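Long-range contacts in biphenyl 2,3-Dioxygenase Beta Subunit (PDB 2GBW), which probably forms, together with a catalytic alpha subunit, a ring-hydroxylating dioxygenase that inserts molecular oxygen into biphenyl and related aromatic compounds: residues H45-I50 / R155-L160; V118-L123 / L138-K143; K79-R84 / N169-C174. All coordinates share one frame; numbering follows the deposited sequence.

In the fold
The three contacts show how a curved sheet and a chain end can be tied into one body. Contacts 1 and 2 lie in the same sheet, their centres about 10 Å apart, and meet where strands 132-147 and 150-160 run side by side: E141 N lies 2.8 Å from K157 O. Contact 3, with its centre about 13 Å from that of contact 1 and about 18 Å from that of contact 2, brings in the C-terminal tail. C174 is the shared point, its N 2.9 Å from Y46 OH and its OXT 2.7 Å from R140 NH1. The zinc-binding H45 belongs to contact 1, although no zinc is bound to this chain here.

Contact 1. Residues H45-I50 / R155-L160; sequences HYWMPI and RRKLIL
K157 runs alongside W47, its methylenes laid along the indole. With CG anti to the backbone N in both residues and the lysine fully extended beyond it, the chain of K157 passes over one face of the ring. CE sits 4.0 Å from the centroid of the six-membered ring of W47, 30° off its normal, a CH-pi contact. P49 CG meets the same indole face, 3.6 Å above its plane. With an alanine in place of K157, the six-membered ring of W47 would probably lose its aliphatic cover, so that of the two residues only P49 would stay on that face and the indole be freer to turn.

The backbones beneath form the parallel pair in the otherwise antiparallel order of a strongly curved sheet, as expected of the NTF2-like fold: strand 150-160, the last of the sheet in chain order, comes to lie beside 44-49, and R156 is gripped at both its N and its O, by H45 O and W47 N.

On the other face of the sheet Y46 and R156 also run alongside each other, ring and guanidinium planes 69° apart, with Y46 CE2 3.7 Å from R156 CD. The polar ends go elsewhere: Y46 OH to the backbone N of C174, R156 to D142, E23 and the C-terminal carboxylate. L158 reaches obliquely to the phenol, its CD1 3.4 Å from Y46 OH. M48 bends at its last torsion (chi3 -73°), which brings CE to 3.7 Å from L158 CD1, while SD passes across L160 at about a right angle, 3.7 Å from its CD1. Proline has no amide hydrogen to continue the ladder beyond M48; instead a water donates to both L158 O and P49 O, 2.7 Å from the latter, and accepts from L160 N.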
loop_
_atom_site.group_PDB
_atom_site.type_symbol
_atom_site.label_atom_id
_atom_site.label_comp_id
_atom_site.label_asym_id
_atom_site.label_seq_id
_atom_site.Cartn_x
_atom_site.Cartn_y
_atom_site.Cartn_z
ATOM N N HIS B 45 25.583 -23.991 11.231
ATOM C CA HIS B 45 24.171 -24.029 11.627
ATOM C C HIS B 45 23.595 -22.726 11.158
ATOM O O HIS B 45 24.041 -21.674 11.572
ATOM C CB HIS B 45 24.006 -24.177 13.133
ATOM C CG HIS B 45 22.574 -24.267 13.573
ATOM N ND1 HIS B 45 22.102 -23.613 14.693
ATOM C CD2 HIS B 45 21.516 -24.884 13.015
ATOM C CE1 HIS B 45 20.808 -23.851 14.813
ATOM N NE2 HIS B 45 20.423 -24.604 13.799
ATOM N N TYR B 46 22.571 -22.822 10.308
ATOM C CA TYR B 46 21.948 -21.696 9.676
ATOM C C TYR B 46 20.524 -21.681 10.213
ATOM O O TYR B 46 19.765 -22.611 9.969
ATOM C CB TYR B 46 21.999 -21.938 8.179
ATOM C CG TYR B 46 21.547 -20.810 7.324
ATOM C CD1 TYR B 46 20.197 -20.542 7.210
ATOM C CD2 TYR B 46 22.455 -20.004 6.613
ATOM C CE1 TYR B 46 19.740 -19.552 6.399
ATOM C CE2 TYR B 46 21.986 -18.955 5.798
ATOM C CZ TYR B 46 20.637 -18.753 5.699
ATOM O OH TYR B 46 20.114 -17.743 4.906
ATOM N N TRP B 47 20.192 -20.648 10.989
ATOM C CA TRP B 47 19.043 -20.659 11.889
ATOM C C TRP B 47 18.265 -19.337 11.839
ATOM O O TRP B 47 18.829 -18.283 12.017
ATOM C CB TRP B 47 19.534 -20.963 13.287
ATOM C CG TRP B 47 18.539 -20.995 14.352
ATOM C CD1 TRP B 47 17.245 -21.392 14.260
ATOM C CD2 TRP B 47 18.759 -20.605 15.691
ATOM N NE1 TRP B 47 16.636 -21.274 15.488
ATOM C CE2 TRP B 47 17.563 -20.810 16.390
ATOM C CE3 TRP B 47 19.889 -20.125 16.382
ATOM C CZ2 TRP B 47 17.432 -20.506 17.739
ATOM C CZ3 TRP B 47 19.759 -19.820 17.733
ATOM C CH2 TRP B 47 18.525 -20.019 18.383
ATOM N N MET B 48 16.970 -19.447 11.552
ATOM C CA MET B 48 16.016 -18.314 11.528
ATOM C C MET B 48 14.800 -18.653 12.422
ATOM O O MET B 48 13.820 -19.239 11.966
ATOM C CB MET B 48 15.558 -17.984 10.106
ATOM C CG MET B 48 14.600 -16.719 9.973
ATOM S SD MET B 48 13.984 -16.513 8.288
ATOM C CE MET B 48 15.535 -15.922 7.493
ATOM N N PRO B 49 14.872 -18.308 13.715
ATOM C CA PRO B 49 13.824 -18.689 14.685
ATOM C C PRO B 49 12.555 -18.003 14.425
ATOM O O PRO B 49 12.547 -16.939 13.823
ATOM C CB PRO B 49 14.364 -18.221 16.033
ATOM C CG PRO B 49 15.670 -17.677 15.784
ATOM C CD PRO B 49 16.019 -17.656 14.358
ATOM N N ILE B 50 11.467 -18.606 14.907
ATOM C CA ILE B 50 10.154 -17.921 14.933
ATOM C C ILE B 50 10.015 -17.291 16.326
ATOM O O ILE B 50 9.978 -17.985 17.337
ATOM C CB ILE B 50 9.008 -18.887 14.665
ATOM C CG1 ILE B 50 9.090 -19.419 13.237
ATOM C CG2 ILE B 50 7.694 -18.196 14.923
ATOM C CD1 ILE B 50 8.544 -20.767 13.131
ATOM N N ARG B 155 28.304 -20.183 12.085
ATOM C CA ARG B 155 26.993 -20.046 12.744
ATOM C C ARG B 155 26.343 -18.808 12.202
ATOM O O ARG B 155 27.002 -17.791 12.081
ATOM C CB ARG B 155 27.158 -19.879 14.265
ATOM C CG ARG B 155 27.794 -21.085 15.005
ATOM C CD ARG B 155 26.726 -22.158 15.108
ATOM N NE ARG B 155 27.104 -23.340 15.885
ATOM C CZ ARG B 155 27.934 -24.297 15.482
ATOM N NH1 ARG B 155 28.534 -24.239 14.297
ATOM N NH2 ARG B 155 28.204 -25.309 16.310
ATOM N N ARG B 156 25.075 -18.919 11.799
ATOM C CA ARG B 156 24.329 -17.771 11.277
ATOM C C ARG B 156 22.968 -17.797 11.880
ATOM O O ARG B 156 22.212 -18.757 11.692
ATOM C CB ARG B 156 24.259 -17.781 9.758
ATOM C CG ARG B 156 23.328 -16.684 9.131
ATOM C CD ARG B 156 23.770 -16.391 7.720
ATOM N NE ARG B 156 25.008 -15.652 7.648
ATOM C CZ ARG B 156 25.722 -15.494 6.532
ATOM N NH1 ARG B 156 25.284 -16.033 5.390
ATOM N NH2 ARG B 156 26.873 -14.813 6.566
ATOM N N LYS B 157 22.656 -16.745 12.624
ATOM C CA LYS B 157 21.322 -16.570 13.180
ATOM C C LYS B 157 20.702 -15.349 12.552
ATOM O O LYS B 157 21.344 -14.291 12.552
ATOM C CB LYS B 157 21.383 -16.432 14.704
ATOM C CG LYS B 157 20.014 -16.456 15.383
ATOM C CD LYS B 157 20.229 -16.401 16.897
ATOM C CE LYS B 157 18.905 -16.387 17.647
ATOM N NZ LYS B 157 19.267 -16.296 19.091
ATOM N N LEU B 158 19.464 -15.504 12.036
ATOM C CA LEU B 158 18.731 -14.462 11.304
ATOM C C LEU B 158 17.478 -14.128 12.070
ATOM O O LEU B 158 16.628 -15.018 12.333
ATOM C CB LEU B 158 18.357 -14.925 9.886
ATOM C CG LEU B 158 19.571 -15.265 8.972
ATOM C CD1 LEU B 158 19.207 -16.056 7.706
ATOM C CD2 LEU B 158 20.364 -13.966 8.643
ATOM N N ILE B 159 17.336 -12.859 12.425
ATOM C CA ILE B 159 16.273 -12.406 13.301
ATOM C C ILE B 159 15.343 -11.502 12.493
ATOM O O ILE B 159 15.696 -10.379 12.147
ATOM C CB ILE B 159 16.834 -11.653 14.483
ATOM C CG1 ILE B 159 17.873 -12.549 15.207
ATOM C CG2 ILE B 159 15.658 -11.229 15.368
ATOM C CD1 ILE B 159 18.894 -11.779 15.934
ATOM N N LEU B 160 14.179 -12.023 12.135
ATOM C CA LEU B 160 13.249 -11.307 11.306
ATOM C C LEU B 160 12.603 -10.158 12.058
ATOM O O LEU B 160 12.145 -10.343 13.194
ATOM C CB LEU B 160 12.167 -12.271 10.845
ATOM C CG LEU B 160 12.564 -13.277 9.809
ATOM C CD1 LEU B 160 11.371 -14.289 9.591
ATOM C CD2 LEU B 160 12.880 -12.532 8.543
HETATM O O HOH W 1 14.034 -14.875 12.984
#

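Contact 2. Residues V118-L123 / L138-K143; sequences VLSNIL and LGREDK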
loop_
_atom_site.group_PDB
_atom_site.type_symbol
_atom_site.label_atom_id
_atom_site.label_comp_id
_atom_site.label_asym_id
_atom_site.label_seq_id
_atom_site.Cartn_x
_atom_site.Cartn_y
_atom_site.Cartn_z
ATOM N N VAL B 118 30.006 -11.397 14.748
ATOM C CA VAL B 118 29.646 -10.319 13.808
ATOM C C VAL B 118 28.146 -10.031 13.743
ATOM O O VAL B 118 27.308 -10.889 13.380
ATOM C CB VAL B 118 30.199 -10.600 12.387
ATOM C CG1 VAL B 118 30.057 -9.340 11.490
ATOM C CG2 VAL B 118 31.662 -11.100 12.459
ATOM N N LEU B 119 27.809 -8.787 14.065
ATOM C CA LEU B 119 26.464 -8.253 13.965
ATOM C C LEU B 119 26.321 -7.435 12.670
ATOM O O LEU B 119 27.215 -6.709 12.258
ATOM C CB LEU B 119 26.168 -7.359 15.155
ATOM C CG LEU B 119 26.355 -7.992 16.533
ATOM C CD1 LEU B 119 26.328 -6.889 17.604
ATOM C CD2 LEU B 119 25.277 -9.033 16.748
ATOM N N SER B 120 25.165 -7.519 12.042
ATOM C CA SER B 120 24.861 -6.653 10.902
ATOM C C SER B 120 23.329 -6.487 10.749
ATOM O O SER B 120 22.553 -7.348 11.196
ATOM C CB SER B 120 25.523 -7.210 9.638
ATOM O OG SER B 120 25.056 -8.521 9.388
ATOM N N ASN B 121 22.909 -5.390 10.103
ATOM C CA ASN B 121 21.534 -5.112 9.723
ATOM C C ASN B 121 21.367 -5.409 8.210
ATOM O O ASN B 121 22.255 -5.029 7.388
ATOM C CB ASN B 121 21.199 -3.620 9.889
ATOM C CG ASN B 121 21.096 -3.171 11.319
ATOM O OD1 ASN B 121 20.966 -3.992 12.234
ATOM N ND2 ASN B 121 21.104 -1.858 11.523
ATOM N N ILE B 122 20.266 -6.059 7.832
ATOM C CA ILE B 122 20.083 -6.400 6.435
ATOM C C ILE B 122 18.756 -5.920 5.963
ATOM O O ILE B 122 17.746 -6.117 6.652
ATOM C CB ILE B 122 20.225 -7.902 6.143
ATOM C CG1 ILE B 122 21.468 -8.480 6.764
ATOM C CG2 ILE B 122 20.333 -8.137 4.636
ATOM C CD1 ILE B 122 21.544 -9.958 6.705
ATOM N N LEU B 123 18.755 -5.249 4.833
ATOM C CA LEU B 123 17.537 -4.867 4.131
ATOM C C LEU B 123 17.549 -5.568 2.773
ATOM O O LEU B 123 18.488 -5.435 1.991
ATOM C CB LEU B 123 17.512 -3.333 3.917
ATOM C CG LEU B 123 16.375 -2.701 3.097
ATOM C CD1 LEU B 123 14.985 -2.974 3.659
ATOM C CD2 LEU B 123 16.645 -1.168 2.979
ATOM N N LEU B 138 16.079 -7.592 8.593
ATOM C CA LEU B 138 16.588 -8.599 9.531
ATOM C C LEU B 138 17.860 -8.137 10.255
ATOM O O LEU B 138 18.649 -7.333 9.712
ATOM C CB LEU B 138 16.988 -9.900 8.785
ATOM C CG LEU B 138 16.047 -10.681 7.871
ATOM C CD1 LEU B 138 16.279 -10.152 6.452
ATOM C CD2 LEU B 138 16.245 -12.241 7.914
ATOM N N GLY B 139 18.050 -8.673 11.457
ATOM C CA GLY B 139 19.362 -8.661 12.149
ATOM C C GLY B 139 20.040 -9.993 11.846
ATOM O O GLY B 139 19.407 -11.064 11.695
ATOM N N ARG B 140 21.337 -9.951 11.685
ATOM C CA ARG B 140 22.112 -11.127 11.448
ATOM C C ARG B 140 23.187 -11.199 12.552
ATOM O O ARG B 140 23.842 -10.205 12.867
ATOM C CB ARG B 140 22.755 -11.068 10.067
ATOM C CG ARG B 140 23.682 -12.247 9.809
ATOM C CD ARG B 140 24.063 -12.379 8.353
ATOM N NE ARG B 140 24.867 -11.241 7.902
ATOM C CZ ARG B 140 25.271 -11.047 6.656
ATOM N NH1 ARG B 140 24.996 -11.928 5.725
ATOM N NH2 ARG B 140 26.000 -9.972 6.352
ATOM N N GLU B 141 23.336 -12.379 13.140
ATOM C CA GLU B 141 24.330 -12.636 14.171
ATOM C C GLU B 141 25.134 -13.840 13.665
ATOM O O GLU B 141 24.597 -14.949 13.621
ATOM C CB GLU B 141 23.665 -12.895 15.526
ATOM C CG GLU B 141 22.858 -11.703 16.031
ATOM C CD GLU B 141 22.017 -11.966 17.278
ATOM O OE1 GLU B 141 21.985 -13.105 17.815
ATOM O OE2 GLU B 141 21.380 -10.973 17.729
ATOM N N ASP B 142 26.387 -13.592 13.235
ATOM C CA ASP B 142 27.305 -14.648 12.700
ATOM C C ASP B 142 28.428 -14.930 13.667
ATOM O O ASP B 142 28.876 -14.030 14.386
ATOM C CB ASP B 142 27.970 -14.207 11.380
ATOM C CG ASP B 142 27.036 -14.198 10.166
ATOM O OD1 ASP B 142 25.931 -14.804 10.195
ATOM O OD2 ASP B 142 27.466 -13.603 9.126
ATOM N N LYS B 143 28.924 -16.170 13.626
ATOM C CA LYS B 143 30.267 -16.527 14.053
ATOM C C LYS B 143 30.998 -16.893 12.780
ATOM O O LYS B 143 30.533 -17.762 12.017
ATOM C CB LYS B 143 30.274 -17.737 14.963
ATOM C CG LYS B 143 29.451 -17.610 16.265
ATOM C CD LYS B 143 30.178 -18.281 17.441
ATOM C CE LYS B 143 31.378 -17.454 17.941
ATOM N NZ LYS B 143 32.499 -18.223 18.594
#
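S120 holds OG between its backbone N and carbonyl carbon (chi1 59°), and R140, extended at first, turns at chi3 (65°); together these torsions carry the guanidinium back to the serine. NE of R140 then donates to S120 OG over 3.1 Å, with the hydroxyl somewhat tilted from the guanidinium plane. Both residues belong to a beta hairpin, strands 115-128 and 132-147, in the middle of the curved sheet. V118 with D142, S120 with R140 and I122 with L138 are its hydrogen-bonded pairs here, each closed by two backbone bonds; the one from D142 N to V118 O is almost straight at 178°.

I122 crosses R140 obliquely and lays CD1 over one guanidinium face, 3.7 Å above the plane, so the buried charge has an apolar lid as well as a polar edge contact. Its main partner is the C-terminal carboxylate of C174, bound through NH1, and Y20 adds a cation-pi contact. D142, on the same side of the sheet, is held by Y20 and R156; its OD2 is 3.7 Å from R140 NE, a long pair of charges with no N-H aimed at the oxygen. The reverse side faces a second copy of this protein, where N121 bonds to Y101 and R100 of that subunit. Here L119 and E141 run alongside each other, CD2 of the leucine 3.7 Å from CG of the glutamate.

Contact 3. Residues K79-R84 / N169-C174; sequences KQRVER and NLYFFC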
loop_
_atom_site.group_PDB
_atom_site.type_symbol
_atom_site.label_atom_id
_atom_site.label_comp_id
_atom_site.label_asym_id
_atom_site.label_seq_id
_atom_site.Cartn_x
_atom_site.Cartn_y
_atom_site.Cartn_z
ATOM N N LYS B 79 22.807 -27.493 1.332
ATOM C CA LYS B 79 23.105 -27.978 -0.010
ATOM C C LYS B 79 21.815 -28.300 -0.737
ATOM O O LYS B 79 21.646 -27.962 -1.908
ATOM C CB LYS B 79 23.973 -29.244 0.079
ATOM C CG LYS B 79 24.625 -29.672 -1.230
ATOM C CD LYS B 79 25.798 -30.627 -0.937
ATOM C CE LYS B 79 27.021 -30.331 -1.759
ATOM N NZ LYS B 79 26.923 -30.853 -3.150
ATOM N N GLN B 80 20.910 -28.955 -0.016
ATOM C CA GLN B 80 19.593 -29.337 -0.551
ATOM C C GLN B 80 18.818 -28.097 -0.949
ATOM O O GLN B 80 18.281 -28.028 -2.036
ATOM C CB GLN B 80 18.840 -30.175 0.503
ATOM C CG GLN B 80 17.476 -30.667 0.121
ATOM C CD GLN B 80 16.588 -30.907 1.361
ATOM O OE1 GLN B 80 15.478 -30.436 1.403
ATOM N NE2 GLN B 80 17.134 -31.560 2.400
ATOM N N ARG B 81 18.776 -27.101 -0.067
ATOM C CA ARG B 81 18.104 -25.852 -0.406
ATOM C C ARG B 81 18.713 -25.184 -1.635
ATOM O O ARG B 81 18.009 -24.673 -2.449
ATOM C CB ARG B 81 18.162 -24.899 0.775
ATOM C CG ARG B 81 17.141 -25.244 1.879
ATOM C CD ARG B 81 17.317 -24.286 3.033
ATOM N NE ARG B 81 16.260 -24.364 4.054
ATOM C CZ ARG B 81 14.998 -23.951 3.860
ATOM N NH1 ARG B 81 14.644 -23.422 2.720
ATOM N NH2 ARG B 81 14.111 -24.042 4.840
ATOM N N VAL B 82 20.042 -25.139 -1.707
ATOM C CA VAL B 82 20.744 -24.501 -2.841
ATOM C C VAL B 82 20.397 -25.125 -4.208
ATOM O O VAL B 82 20.178 -24.406 -5.172
ATOM C CB VAL B 82 22.261 -24.432 -2.588
ATOM C CG1 VAL B 82 23.059 -24.370 -3.898
ATOM C CG2 VAL B 82 22.538 -23.224 -1.641
ATOM N N GLU B 83 20.287 -26.444 -4.278
ATOM C CA GLU B 83 19.934 -27.114 -5.548
ATOM C C GLU B 83 18.527 -26.849 -6.085
ATOM O O GLU B 83 18.338 -26.774 -7.300
ATOM C CB GLU B 83 20.196 -28.603 -5.464
ATOM C CG GLU B 83 21.656 -28.934 -5.139
ATOM C CD GLU B 83 22.681 -28.382 -6.168
ATOM O OE1 GLU B 83 22.281 -28.060 -7.315
ATOM O OE2 GLU B 83 23.890 -28.276 -5.828
ATOM N N ARG B 84 17.539 -26.674 -5.221
ATOM C CA ARG B 84 16.213 -26.275 -5.698
ATOM C C ARG B 84 16.361 -25.166 -6.733
ATOM O O ARG B 84 15.618 -25.115 -7.719
ATOM C CB ARG B 84 15.329 -25.770 -4.556
ATOM C CG ARG B 84 13.907 -25.330 -4.999
ATOM C CD ARG B 84 13.068 -24.845 -3.835
ATOM N NE ARG B 84 11.839 -24.202 -4.317
ATOM C CZ ARG B 84 11.655 -22.893 -4.508
ATOM N NH1 ARG B 84 12.609 -22.016 -4.238
ATOM N NH2 ARG B 84 10.491 -22.439 -4.981
ATOM N N ASN B 169 7.041 -15.973 0.157
ATOM C CA ASN B 169 7.986 -16.908 0.757
ATOM C C ASN B 169 9.187 -16.176 1.306
ATOM O O ASN B 169 9.324 -14.947 1.107
ATOM C CB ASN B 169 8.456 -17.924 -0.270
ATOM C CG ASN B 169 9.262 -17.270 -1.448
ATOM O OD1 ASN B 169 10.393 -16.771 -1.291
ATOM N ND2 ASN B 169 8.673 -17.343 -2.635
ATOM N N LEU B 170 10.029 -16.916 2.008
ATOM C CA LEU B 170 11.317 -16.426 2.516
ATOM C C LEU B 170 12.436 -17.265 1.959
ATOM O O LEU B 170 13.453 -17.523 2.662
ATOM C CB LEU B 170 11.335 -16.455 4.077
ATOM C CG LEU B 170 10.515 -15.417 4.821
ATOM C CD1 LEU B 170 10.335 -15.757 6.332
ATOM C CD2 LEU B 170 11.166 -14.045 4.725
ATOM N N TYR B 171 12.271 -17.646 0.680
ATOM C CA TYR B 171 13.226 -18.482 -0.039
ATOM C C TYR B 171 14.335 -17.609 -0.653
ATOM O O TYR B 171 14.480 -17.502 -1.888
ATOM C CB TYR B 171 12.550 -19.406 -1.109
ATOM C CG TYR B 171 13.296 -20.713 -1.241
ATOM C CD1 TYR B 171 14.510 -20.790 -1.927
ATOM C CD2 TYR B 171 12.890 -21.835 -0.548
ATOM C CE1 TYR B 171 15.234 -21.986 -1.999
ATOM C CE2 TYR B 171 13.575 -23.032 -0.632
ATOM C CZ TYR B 171 14.787 -23.099 -1.321
ATOM O OH TYR B 171 15.504 -24.285 -1.397
ATOM N N PHE B 172 15.142 -17.050 0.246
ATOM C CA PHE B 172 16.412 -16.373 -0.111
ATOM C C PHE B 172 17.366 -16.544 1.030
ATOM O O PHE B 172 16.963 -16.725 2.164
ATOM C CB PHE B 172 16.181 -14.911 -0.418
ATOM C CG PHE B 172 15.527 -14.150 0.672
ATOM C CD1 PHE B 172 16.282 -13.591 1.698
ATOM C CD2 PHE B 172 14.129 -14.012 0.691
ATOM C CE1 PHE B 172 15.660 -12.870 2.713
ATOM C CE2 PHE B 172 13.484 -13.306 1.685
ATOM C CZ PHE B 172 14.212 -12.736 2.692
ATOM N N PHE B 173 18.654 -16.493 0.728
ATOM C CA PHE B 173 19.669 -16.604 1.762
ATOM C C PHE B 173 20.110 -15.245 2.280
ATOM O O PHE B 173 20.023 -14.244 1.589
ATOM C CB PHE B 173 20.882 -17.364 1.244
ATOM C CG PHE B 173 20.582 -18.750 0.782
ATOM C CD1 PHE B 173 20.285 -19.744 1.682
ATOM C CD2 PHE B 173 20.609 -19.061 -0.558
ATOM C CE1 PHE B 173 20.011 -21.017 1.259
ATOM C CE2 PHE B 173 20.333 -20.340 -0.979
ATOM C CZ PHE B 173 20.038 -21.310 -0.066
ATOM N N CYS B 174 20.598 -15.235 3.513
ATOM C CA CYS B 174 21.271 -14.078 4.088
ATOM C C CYS B 174 22.543 -14.548 4.781
ATOM O O CYS B 174 22.882 -15.719 4.701
ATOM C CB CYS B 174 20.360 -13.396 5.106
ATOM S SG CYS B 174 18.816 -12.811 4.446
ATOM O OXT CYS B 174 23.065 -13.870 5.513
#
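Y171 is wedged between R81 and R84 of helix 75-84, and most of the close contacts gather round its ring. Its hydroxyl donates to the carbonyl O of R81 over 2.7 Å, approaching from the flank of the C=O bond rather than its end. On one side of the ring R84, extended from CG to NE (CG anti to the backbone N, chi1 180°), forms a cation-pi contact: CZ stands 4.1 Å from the centroid, only 5° off the normal. The two planes are 52° apart, and NH1 dips to 3.2 Å above the middle of the ring. R81 comes from the opposite side, not over the ring centre, the edge of its guanidinium near the phenol, NH1 3.5 Å from Y171 CE2. Held by its hydroxyl bond and with a guanidinium on each side, the ring is probably restrained from turning. The arginines are also engaged beyond it, R81 NE with D73 and R84 NH2 with an acidic side chain of another protein's chain.

Contact is sparser towards F173. V82 CG2 touches CZ of that ring at 3.5 Å, the two side chains crossing at about a right angle, and R81 CB stands at its edge; Y32 and W35 bring further rings to F173. K79 starts away from the tail and is exposed.

An Asx turn, N169 OD1 accepting from Y171 N, and an inverse gamma turn centred on Y171 shape the tail. A C-terminal segment thus folds back against a helix of the NTF2-like domain, where the other protein, presumably the alpha subunit, packs on both.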